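Local coordinates for uncharacterized protein (Streptococcus pneumoniae, PDB 3LFT), which probably serves as the substrate-binding protein of an ABC transporter, taking up L-tryptophan in the cleft between its two lobes, at residues V133-L139 and V187-P193; T111-H116 and T259-S265; S55-V59 and G76-T81. All blocks are in the same frame, centred on the assembly; numbering follows the deposited sequence. Where two conformers were deposited one is given.

Contact 1: V133-L139 and V187-P193; sequences VKTIGAL and VDAIWVP
Trp191 and Ala138 meet on the face of the sheet that also carries Ile136 and Ala189. The Ala138 methyl CB lies at the rim of the indole, in its plane, 3.6 Å from CE3; a small residue fits where the ring of the next strand must pass. The torsion that sets CG of Trp191 anti to N (chi1 172°) lays the indole out beside Ala138, where NE1 bonds to Gln122 and the ring stacks on Phe154 of helix 145-160. Trp191 CB itself lies 3.6 Å from Ile136 CG2. This end is tightly buried. Beneath it the backbones pair in parallel: Gly137 N donates to Ala189 O (2.8 Å), Gly137 O accepts from Trp191 N, and Leu139 N reaches Trp191 O. Val187 packs both methyls on the bare Gly137 backbone, CG1 3.6 Å and CG2 3.7 Å from Gly137 N, with CG2 on the side a side chain would take. Leu139 and Ile190 pack against helix 176-183.

The start of the pair is looser and more polar. Asp188 and Thr135 are partly exposed, and Lys134 turns its extended chain away to solvent. Here Asp188 OD2 takes two backbone N-H groups, Lys134 N at 2.9 Å and Thr135 N at 3.0 Å, from opposite faces of the carboxylate; the two bonds would hold the carboxylate in place and partly offset its charge. Asp188 N returns a bond to Thr135 O (2.8 Å). Strands 135-141 and 189-192 are neighbours at the centre of a four-stranded parallel sheet covered by helices on both faces, the alpha/beta core of one lobe of a periplasmic-binding-protein fold.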
loop_
_atom_site.group_PDB
_atom_site.type_symbol
_atom_site.label_atom_id
_atom_site.label_comp_id
_atom_site.label_asym_id
_atom_site.label_seq_id
_atom_site.Cartn_x
_atom_site.Cartn_y
_atom_site.Cartn_z
ATOM N N VAL A 133 15.489 12.339 -16.506
ATOM C CA VAL A 133 14.448 12.882 -15.634
ATOM C C VAL A 133 15.044 13.835 -14.598
ATOM O O VAL A 133 15.940 13.455 -13.842
ATOM C CB VAL A 133 13.689 11.736 -14.948
ATOM C CG1 VAL A 133 12.901 12.222 -13.719
ATOM C CG2 VAL A 133 12.767 11.061 -15.949
ATOM N N LYS A 134 14.549 15.071 -14.581
ATOM C CA LYS A 134 15.020 16.106 -13.655
ATOM C C LYS A 134 13.992 16.465 -12.577
ATOM O O LYS A 134 14.327 16.665 -11.402
ATOM C CB LYS A 134 15.416 17.360 -14.439
ATOM C CG LYS A 134 16.536 17.122 -15.448
ATOM C CD LYS A 134 16.746 18.342 -16.324
ATOM C CE LYS A 134 17.792 18.089 -17.390
ATOM N NZ LYS A 134 17.922 19.273 -18.272
ATOM N N THR A 135 12.732 16.536 -12.991
ATOM C CA THR A 135 11.633 16.903 -12.104
ATOM C C THR A 135 10.626 15.761 -12.043
ATOM O O THR A 135 10.216 15.221 -13.071
ATOM C CB THR A 135 10.934 18.212 -12.558
ATOM O OG1 THR A 135 11.914 19.243 -12.748
ATOM C CG2 THR A 135 9.889 18.678 -11.528
ATOM N N ILE A 136 10.239 15.407 -10.828
ATOM C CA ILE A 136 9.254 14.364 -10.591
ATOM C C ILE A 136 7.974 14.974 -10.035
ATOM O O ILE A 136 8.028 15.811 -9.135
ATOM C CB ILE A 136 9.796 13.362 -9.554
ATOM C CG1 ILE A 136 11.038 12.665 -10.107
ATOM C CG2 ILE A 136 8.733 12.341 -9.189
ATOM C CD1 ILE A 136 11.882 11.975 -9.070
ATOM N N GLY A 137 6.829 14.544 -10.547
ATOM C CA GLY A 137 5.543 14.918 -9.954
ATOM C C GLY A 137 5.056 13.777 -9.076
ATOM O O GLY A 137 4.889 12.652 -9.556
ATOM N N ALA A 138 4.826 14.059 -7.797
ATOM C CA ALA A 138 4.292 13.084 -6.851
ATOM C C ALA A 138 2.768 13.192 -6.878
ATOM O O ALA A 138 2.230 14.218 -6.477
ATOM C CB ALA A 138 4.840 13.366 -5.429
ATOM N N LEU A 139 2.092 12.162 -7.386
ATOM C CA LEU A 139 0.622 12.098 -7.438
ATOM C C LEU A 139 0.132 11.201 -6.306
ATOM O O LEU A 139 0.512 10.041 -6.231
ATOM C CB LEU A 139 0.196 11.539 -8.793
ATOM C CG LEU A 139 -1.305 11.312 -8.988
ATOM C CD1 LEU A 139 -2.050 12.639 -8.997
ATOM C CD2 LEU A 139 -1.549 10.549 -10.271
ATOM N N VAL A 187 6.359 18.295 -15.318
ATOM C CA VAL A 187 7.321 17.329 -14.779
ATOM C C VAL A 187 7.780 16.338 -15.831
ATOM O O VAL A 187 7.128 16.171 -16.869
ATOM C CB VAL A 187 6.766 16.562 -13.544
ATOM C CG1 VAL A 187 6.262 17.536 -12.489
ATOM C CG2 VAL A 187 5.659 15.577 -13.948
ATOM N N ASP A 188 8.905 15.680 -15.542
ATOM C CA ASP A 188 9.481 14.705 -16.459
ATOM C C ASP A 188 9.013 13.288 -16.204
ATOM O O ASP A 188 9.101 12.440 -17.082
ATOM C CB ASP A 188 11.002 14.743 -16.373
ATOM C CG ASP A 188 11.568 16.106 -16.706
ATOM O OD1 ASP A 188 11.061 16.744 -17.657
ATOM O OD2 ASP A 188 12.503 16.528 -15.996
ATOM N N ALA A 189 8.536 13.033 -14.987
ATOM C CA ALA A 189 8.112 11.698 -14.596
ATOM C C ALA A 189 7.084 11.830 -13.503
ATOM O O ALA A 189 7.089 12.824 -12.761
ATOM C CB ALA A 189 9.311 10.876 -14.085
ATOM N N ILE A 190 6.207 10.840 -13.426
ATOM C CA ILE A 190 5.181 10.768 -12.379
ATOM C C ILE A 190 5.588 9.676 -11.412
ATOM O O ILE A 190 5.926 8.581 -11.850
ATOM C CB ILE A 190 3.785 10.446 -12.970
ATOM C CG1 ILE A 190 3.330 11.539 -13.945
ATOM C CG2 ILE A 190 2.746 10.242 -11.844
ATOM C CD1 ILE A 190 2.186 11.095 -14.841
ATOM N N TRP A 191 5.570 9.979 -10.119
ATOM C CA TRP A 191 5.783 8.997 -9.060
ATOM C C TRP A 191 4.538 8.896 -8.195
ATOM O O TRP A 191 3.904 9.905 -7.874
ATOM C CB TRP A 191 7.008 9.364 -8.217
ATOM C CG TRP A 191 7.205 8.530 -6.994
ATOM C CD1 TRP A 191 7.752 7.284 -6.928
ATOM C CD2 TRP A 191 6.836 8.890 -5.664
ATOM N NE1 TRP A 191 7.746 6.836 -5.614
ATOM C CE2 TRP A 191 7.209 7.823 -4.821
ATOM C CE3 TRP A 191 6.276 10.043 -5.092
ATOM C CZ2 TRP A 191 6.998 7.854 -3.434
ATOM C CZ3 TRP A 191 6.057 10.067 -3.702
ATOM C CH2 TRP A 191 6.434 8.986 -2.894
ATOM N N VAL A 192 4.160 7.665 -7.861
ATOM C CA VAL A 192 2.976 7.413 -7.028
ATOM C C VAL A 192 3.413 6.590 -5.835
ATOM O O VAL A 192 4.014 5.527 -6.020
ATOM C CB VAL A 192 1.887 6.620 -7.780
ATOM C CG1 VAL A 192 0.650 6.442 -6.895
ATOM C CG2 VAL A 192 1.494 7.335 -9.070
ATOM N N PRO A 193 3.150 7.051 -4.604
ATOM C CA PRO A 193 3.463 6.249 -3.422
ATOM C C PRO A 193 2.512 5.060 -3.287
ATOM O O PRO A 193 1.662 4.809 -4.171
ATOM C CB PRO A 193 3.316 7.243 -2.261
ATOM C CG PRO A 193 2.397 8.287 -2.758
ATOM C CD PRO A 193 2.561 8.358 -4.259
#

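Contact 2: T111-H116 and T259-S265; sequences TGVSDH and TPVNVFS. With TRP (tryptophan), chain C.
Strand 110-115 carries Asp115 of the tryptophan pocket at its C-terminal end and pairs on its outer side with 262-264, the last strand of the six-stranded parallel sheet. Four backbone bonds alternate along the pair: Asn262 N to Gly112 O, Ser114 N to Asn262 O (2.8 Å), Phe264 N to Ser114 O and His116 N to Phe264 O. Before the regular pairing starts, Thr111 OG1 donates to Thr259 O at 2.7 Å, from 45° above the carbonyl plane; chi1 of -172° swings the hydroxyl across to the other segment. Gly112 suits its place because its backbone angles would press a CB on the preceding carbonyl O. On one face Val113 CG1 lies 4.2 Å from Phe264 CE2, both side chains leaning on Leu239 of helix 236-251. On the other, Ser114 CB meets Val261 CG1 at 3.9 Å, while Ser114 OG bonds to Ile91 O.

Asp115 takes the ligand: its OD2 accepts from the amino N of the bound tryptophan at 2.7 Å, and Asp115 OD1 lies 2.8 Å from that same N. Thr92, Ala90, Thr71, Gln236 and Asn196 also bond to this ligand. A carboxylate facing a probably charged amino group is consistent with recognition of the alpha-amino end of an amino acid.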
loop_
_atom_site.group_PDB
_atom_site.type_symbol
_atom_site.label_atom_id
_atom_site.label_comp_id
_atom_site.label_asym_id
_atom_site.label_seq_id
_atom_site.Cartn_x
_atom_site.Cartn_y
_atom_site.Cartn_z
ATOM N N THR A 111 -2.050 -4.054 16.536
ATOM C CA THR A 111 -0.722 -4.478 16.052
ATOM C C THR A 111 -0.881 -4.927 14.609
ATOM O O THR A 111 -1.975 -4.799 14.060
ATOM C CB THR A 111 -0.107 -5.561 16.965
ATOM O OG1 THR A 111 1.238 -5.781 16.532
ATOM C CG2 THR A 111 -0.870 -6.858 16.913
ATOM N N GLY A 112 0.189 -5.434 13.999
ATOM C CA GLY A 112 0.041 -6.035 12.658
ATOM C C GLY A 112 1.239 -5.841 11.768
ATOM O O GLY A 112 2.367 -5.771 12.244
ATOM N N VAL A 113 0.955 -5.729 10.464
ATOM C CA VAL A 113 1.973 -5.762 9.407
ATOM C C VAL A 113 2.016 -4.428 8.674
ATOM O O VAL A 113 0.973 -3.877 8.310
ATOM C CB VAL A 113 1.631 -6.911 8.407
ATOM C CG1 VAL A 113 2.498 -6.807 7.145
ATOM C CG2 VAL A 113 1.826 -8.266 9.089
ATOM N N SER A 114 3.246 -3.953 8.453
ATOM C CA SER A 114 3.481 -2.648 7.847
ATOM C C SER A 114 4.366 -2.771 6.618
ATOM O O SER A 114 5.406 -3.454 6.674
ATOM C CB SER A 114 4.174 -1.745 8.876
ATOM O OG SER A 114 4.642 -0.538 8.284
ATOM N N ASP A 115 3.942 -2.148 5.506
ATOM C CA ASP A 115 4.720 -2.106 4.262
ATOM C C ASP A 115 5.341 -0.724 4.077
ATOM O O ASP A 115 4.702 0.221 3.586
ATOM C CB ASP A 115 3.826 -2.507 3.062
ATOM C CG ASP A 115 2.512 -1.730 2.967
ATOM O OD1 ASP A 115 1.915 -1.382 4.008
ATOM O OD2 ASP A 115 2.021 -1.548 1.809
ATOM N N HIS A 116 6.598 -0.593 4.505
ATOM C CA HIS A 116 7.355 0.643 4.364
ATOM C C HIS A 116 7.798 0.838 2.911
ATOM O O HIS A 116 8.360 -0.070 2.295
ATOM C CB HIS A 116 8.585 0.576 5.279
ATOM C CG HIS A 116 9.460 1.785 5.186
ATOM N ND1 HIS A 116 10.624 1.816 4.446
ATOM C CD2 HIS A 116 9.318 3.021 5.718
ATOM C CE1 HIS A 116 11.159 3.024 4.527
ATOM N NE2 HIS A 116 10.387 3.769 5.289
ATOM N N THR A 259 2.830 -6.800 21.178
ATOM C CA THR A 259 3.211 -7.573 19.988
ATOM C C THR A 259 3.876 -6.658 18.956
ATOM O O THR A 259 3.229 -5.752 18.426
ATOM C CB THR A 259 1.971 -8.253 19.366
ATOM O OG1 THR A 259 1.381 -9.140 20.322
ATOM C CG2 THR A 259 2.359 -9.039 18.138
ATOM N N PRO A 260 5.184 -6.836 18.714
ATOM C CA PRO A 260 5.850 -5.944 17.768
ATOM C C PRO A 260 5.193 -5.927 16.392
ATOM O O PRO A 260 4.699 -6.932 15.886
ATOM C CB PRO A 260 7.272 -6.521 17.679
ATOM C CG PRO A 260 7.453 -7.184 18.993
ATOM C CD PRO A 260 6.128 -7.784 19.342
ATOM N N VAL A 261 5.196 -4.763 15.781
ATOM C CA VAL A 261 4.776 -4.624 14.396
ATOM C C VAL A 261 5.799 -5.342 13.497
ATOM O O VAL A 261 7.014 -5.278 13.749
ATOM C CB VAL A 261 4.701 -3.131 14.036
ATOM C CG1 VAL A 261 4.351 -2.933 12.563
ATOM C CG2 VAL A 261 3.627 -2.441 14.898
ATOM N N ASN A 262 5.282 -6.053 12.493
ATOM C CA ASN A 262 6.117 -6.695 11.495
ATOM C C ASN A 262 6.251 -5.744 10.306
ATOM O O ASN A 262 5.303 -5.558 9.549
ATOM C CB ASN A 262 5.442 -8.017 11.070
ATOM C CG ASN A 262 6.248 -8.785 10.055
ATOM O OD1 ASN A 262 7.101 -8.210 9.385
ATOM N ND2 ASN A 262 5.947 -10.078 9.878
ATOM N N VAL A 263 7.442 -5.167 10.156
ATOM C CA VAL A 263 7.717 -4.196 9.088
ATOM C C VAL A 263 8.471 -4.862 7.934
ATOM O O VAL A 263 9.526 -5.482 8.140
ATOM C CB VAL A 263 8.541 -2.978 9.606
ATOM C CG1 VAL A 263 8.759 -1.951 8.482
ATOM C CG2 VAL A 263 7.809 -2.309 10.775
ATOM N N PHE A 264 7.934 -4.703 6.728
ATOM C CA PHE A 264 8.637 -5.061 5.485
ATOM C C PHE A 264 9.157 -3.779 4.865
ATOM O O PHE A 264 8.400 -2.799 4.745
ATOM C CB PHE A 264 7.668 -5.713 4.490
ATOM C CG PHE A 264 7.260 -7.120 4.837
ATOM C CD1 PHE A 264 7.612 -8.170 3.989
ATOM C CD2 PHE A 264 6.477 -7.402 5.958
ATOM C CE1 PHE A 264 7.250 -9.490 4.278
ATOM C CE2 PHE A 264 6.095 -8.726 6.253
ATOM C CZ PHE A 264 6.464 -9.755 5.416
ATOM N N SER A 265 10.422 -3.755 4.466
ATOM C CA SER A 265 10.963 -2.502 3.945
ATOM C C SER A 265 11.872 -2.619 2.755
ATOM O O SER A 265 12.338 -1.606 2.206
ATOM C CB SER A 265 11.683 -1.726 5.049
ATOM O OG SER A 265 12.770 -2.466 5.582
HETATM N N TRP C . 0.079 0.207 2.618
HETATM C CA TRP C . -1.170 0.886 2.164
HETATM C C TRP C . -1.761 1.674 3.288
HETATM O O TRP C . -2.951 1.998 3.262
HETATM C CB TRP C . -2.159 -0.157 1.618
HETATM C CG TRP C . -1.589 -0.894 0.433
HETATM C CD1 TRP C . -1.010 -2.163 0.415
HETATM C CD2 TRP C . -1.505 -0.387 -0.941
HETATM N NE1 TRP C . -0.594 -2.461 -0.862
HETATM C CE2 TRP C . -0.842 -1.452 -1.698
HETATM C CE3 TRP C . -1.879 0.803 -1.521
HETATM C CZ2 TRP C . -0.612 -1.248 -3.046
HETATM C CZ3 TRP C . -1.627 0.978 -2.878
HETATM C CH2 TRP C . -1.006 -0.048 -3.618
HETATM O OXT TRP C . -1.041 1.996 4.244
#

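Contact 3: S55-V59 and G76-T81; sequences SKQLV and GLASAT
Val59 reaches across to Ala80 and Thr81, branching over both. Its CB already lies 3.9 Å from Thr81 CB. From there CG1, anti to the carbonyl carbon (chi1 -55°), runs to Thr81 CG2 at 3.6 Å and also touches Leu77 CD2. The second branch, CG2, turns to the Ala80 methyl, 3.8 Å away, and to Ala80 O. A beta-branched residue suits the spot because its two methyls can face two neighbours at once. Both helices, 48-58 and 71-80, cover the same side of the parallel sheet in a Rossmann-like alpha/beta lobe, joined through strand 65-69, so the helices lie side by side as in successive beta-alpha units. Deeper toward that sheet Leu58 CD1 meets Leu77 CD2 at 4.2 Å, and both leucines rest on Val66. The segments come nearest at Ser55, whose OG sits 3.2 Å from Gly76 C but bonds instead to Val51 O in its own helix; Gly76, with no side chain, leaves room for the Ser55 hydroxyl against its backbone. Beside this methyl packing one water bonds to Thr81 OG1 at 2.7 Å and weakly to Val59 O, while Thr81 OG1 is also held by the backbone N-H groups of Asp83 and Leu84.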
loop_
_atom_site.group_PDB
_atom_site.type_symbol
_atom_site.label_atom_id
_atom_site.label_comp_id
_atom_site.label_asym_id
_atom_site.label_seq_id
_atom_site.Cartn_x
_atom_site.Cartn_y
_atom_site.Cartn_z
ATOM N N SER A 55 -17.110 -0.328 10.226
ATOM C CA SER A 55 -16.289 -0.504 11.429
ATOM C C SER A 55 -17.154 -0.645 12.666
ATOM O O SER A 55 -16.902 -1.509 13.524
ATOM C CB SER A 55 -15.329 0.661 11.618
ATOM O OG SER A 55 -14.331 0.707 10.606
ATOM N N LYS A 56 -18.185 0.192 12.772
ATOM C CA LYS A 56 -19.071 0.139 13.919
ATOM C C LYS A 56 -19.717 -1.246 14.035
ATOM O O LYS A 56 -19.781 -1.814 15.124
ATOM C CB LYS A 56 -20.106 1.266 13.816
ATOM C CG LYS A 56 -21.053 1.402 14.994
ATOM C CD LYS A 56 -21.939 2.625 14.791
ATOM C CE LYS A 56 -22.692 3.016 16.036
ATOM N NZ LYS A 56 -23.589 4.113 15.638
ATOM N N GLN A 57 -20.156 -1.794 12.907
ATOM C CA GLN A 57 -20.771 -3.119 12.876
ATOM C C GLN A 57 -19.773 -4.208 13.275
ATOM O O GLN A 57 -20.066 -5.038 14.136
ATOM C CB GLN A 57 -21.333 -3.384 11.473
ATOM C CG GLN A 57 -22.590 -2.586 11.179
ATOM C CD GLN A 57 -22.958 -2.443 9.707
ATOM O OE1 GLN A 57 -22.165 -2.709 8.794
ATOM N NE2 GLN A 57 -24.174 -1.965 9.477
ATOM N N LEU A 58 -18.581 -4.179 12.677
ATOM C CA LEU A 58 -17.608 -5.270 12.853
ATOM C C LEU A 58 -17.096 -5.405 14.280
ATOM O O LEU A 58 -16.751 -6.507 14.710
ATOM C CB LEU A 58 -16.440 -5.111 11.862
ATOM C CG LEU A 58 -16.755 -5.385 10.387
ATOM C CD1 LEU A 58 -15.646 -4.798 9.485
ATOM C CD2 LEU A 58 -16.919 -6.889 10.119
ATOM N N VAL A 59 -17.051 -4.293 15.016
ATOM C CA VAL A 59 -16.502 -4.340 16.381
ATOM C C VAL A 59 -17.555 -4.662 17.433
ATOM O O VAL A 59 -17.218 -4.829 18.609
ATOM C CB VAL A 59 -15.727 -3.047 16.770
ATOM C CG1 VAL A 59 -14.627 -2.745 15.758
ATOM C CG2 VAL A 59 -16.660 -1.864 16.946
ATOM N N GLY A 76 -10.336 3.101 10.798
ATOM C CA GLY A 76 -11.760 3.012 11.131
ATOM C C GLY A 76 -12.024 2.058 12.280
ATOM O O GLY A 76 -12.796 2.358 13.198
ATOM N N LEU A 77 -11.382 0.895 12.220
ATOM C CA LEU A 77 -11.575 -0.110 13.260
ATOM C C LEU A 77 -10.987 0.353 14.592
ATOM O O LEU A 77 -11.634 0.202 15.631
ATOM C CB LEU A 77 -10.974 -1.445 12.817
ATOM C CG LEU A 77 -11.651 -2.104 11.616
ATOM C CD1 LEU A 77 -10.774 -3.236 11.115
ATOM C CD2 LEU A 77 -13.031 -2.651 11.953
ATOM N N ALA A 78 -9.779 0.923 14.572
ATOM C CA ALA A 78 -9.132 1.388 15.807
ATOM C C ALA A 78 -9.887 2.558 16.456
ATOM O O ALA A 78 -9.817 2.742 17.662
ATOM C CB ALA A 78 -7.693 1.763 15.522
ATOM N N SER A 79 -10.597 3.347 15.662
ATOM C CA SER A 79 -11.428 4.414 16.195
ATOM C C SER A 79 -12.676 3.835 16.863
ATOM O O SER A 79 -13.144 4.347 17.880
ATOM C CB SER A 79 -11.824 5.371 15.070
ATOM O OG SER A 79 -12.667 6.390 15.556
ATOM N N ALA A 80 -13.207 2.762 16.273
ATOM C CA ALA A 80 -14.472 2.165 16.703
ATOM C C ALA A 80 -14.338 1.315 17.967
ATOM O O ALA A 80 -15.335 1.082 18.655
ATOM C CB ALA A 80 -15.072 1.346 15.553
ATOM N N THR A 81 -13.118 0.849 18.262
ATOM C CA THR A 81 -12.881 0.050 19.477
ATOM C C THR A 81 -11.501 0.279 20.055
ATOM O O THR A 81 -10.506 0.338 19.313
ATOM C CB THR A 81 -13.101 -1.460 19.225
ATOM O OG1 THR A 81 -12.985 -2.156 20.475
ATOM C CG2 THR A 81 -12.096 -2.061 18.207
HETATM O O HOH W 1 -15.397 -3.316 20.938
#

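Overall arrangement
Contacts 2 and 3 belong to the lobe built on the six-stranded parallel sheet, their centres about 20 Å apart. Contact 1 lies in the other lobe, its centre about 28 Å from that of contact 2 and on the opposite side of the chain's centre. Contacts 1 and 2 share a plan, parallel strands paired by backbone bonds, yet 133-139 with 187-193 is mostly buried at mid-sheet, whereas 111-116 with 259-265 is partly exposed at an edge and brings a carboxylate to the ligand. Contact 3 joins helices instead, also partly exposed, through methyl packing and a water held firmly on one side and weakly on the other, without direct hydrogen bonds.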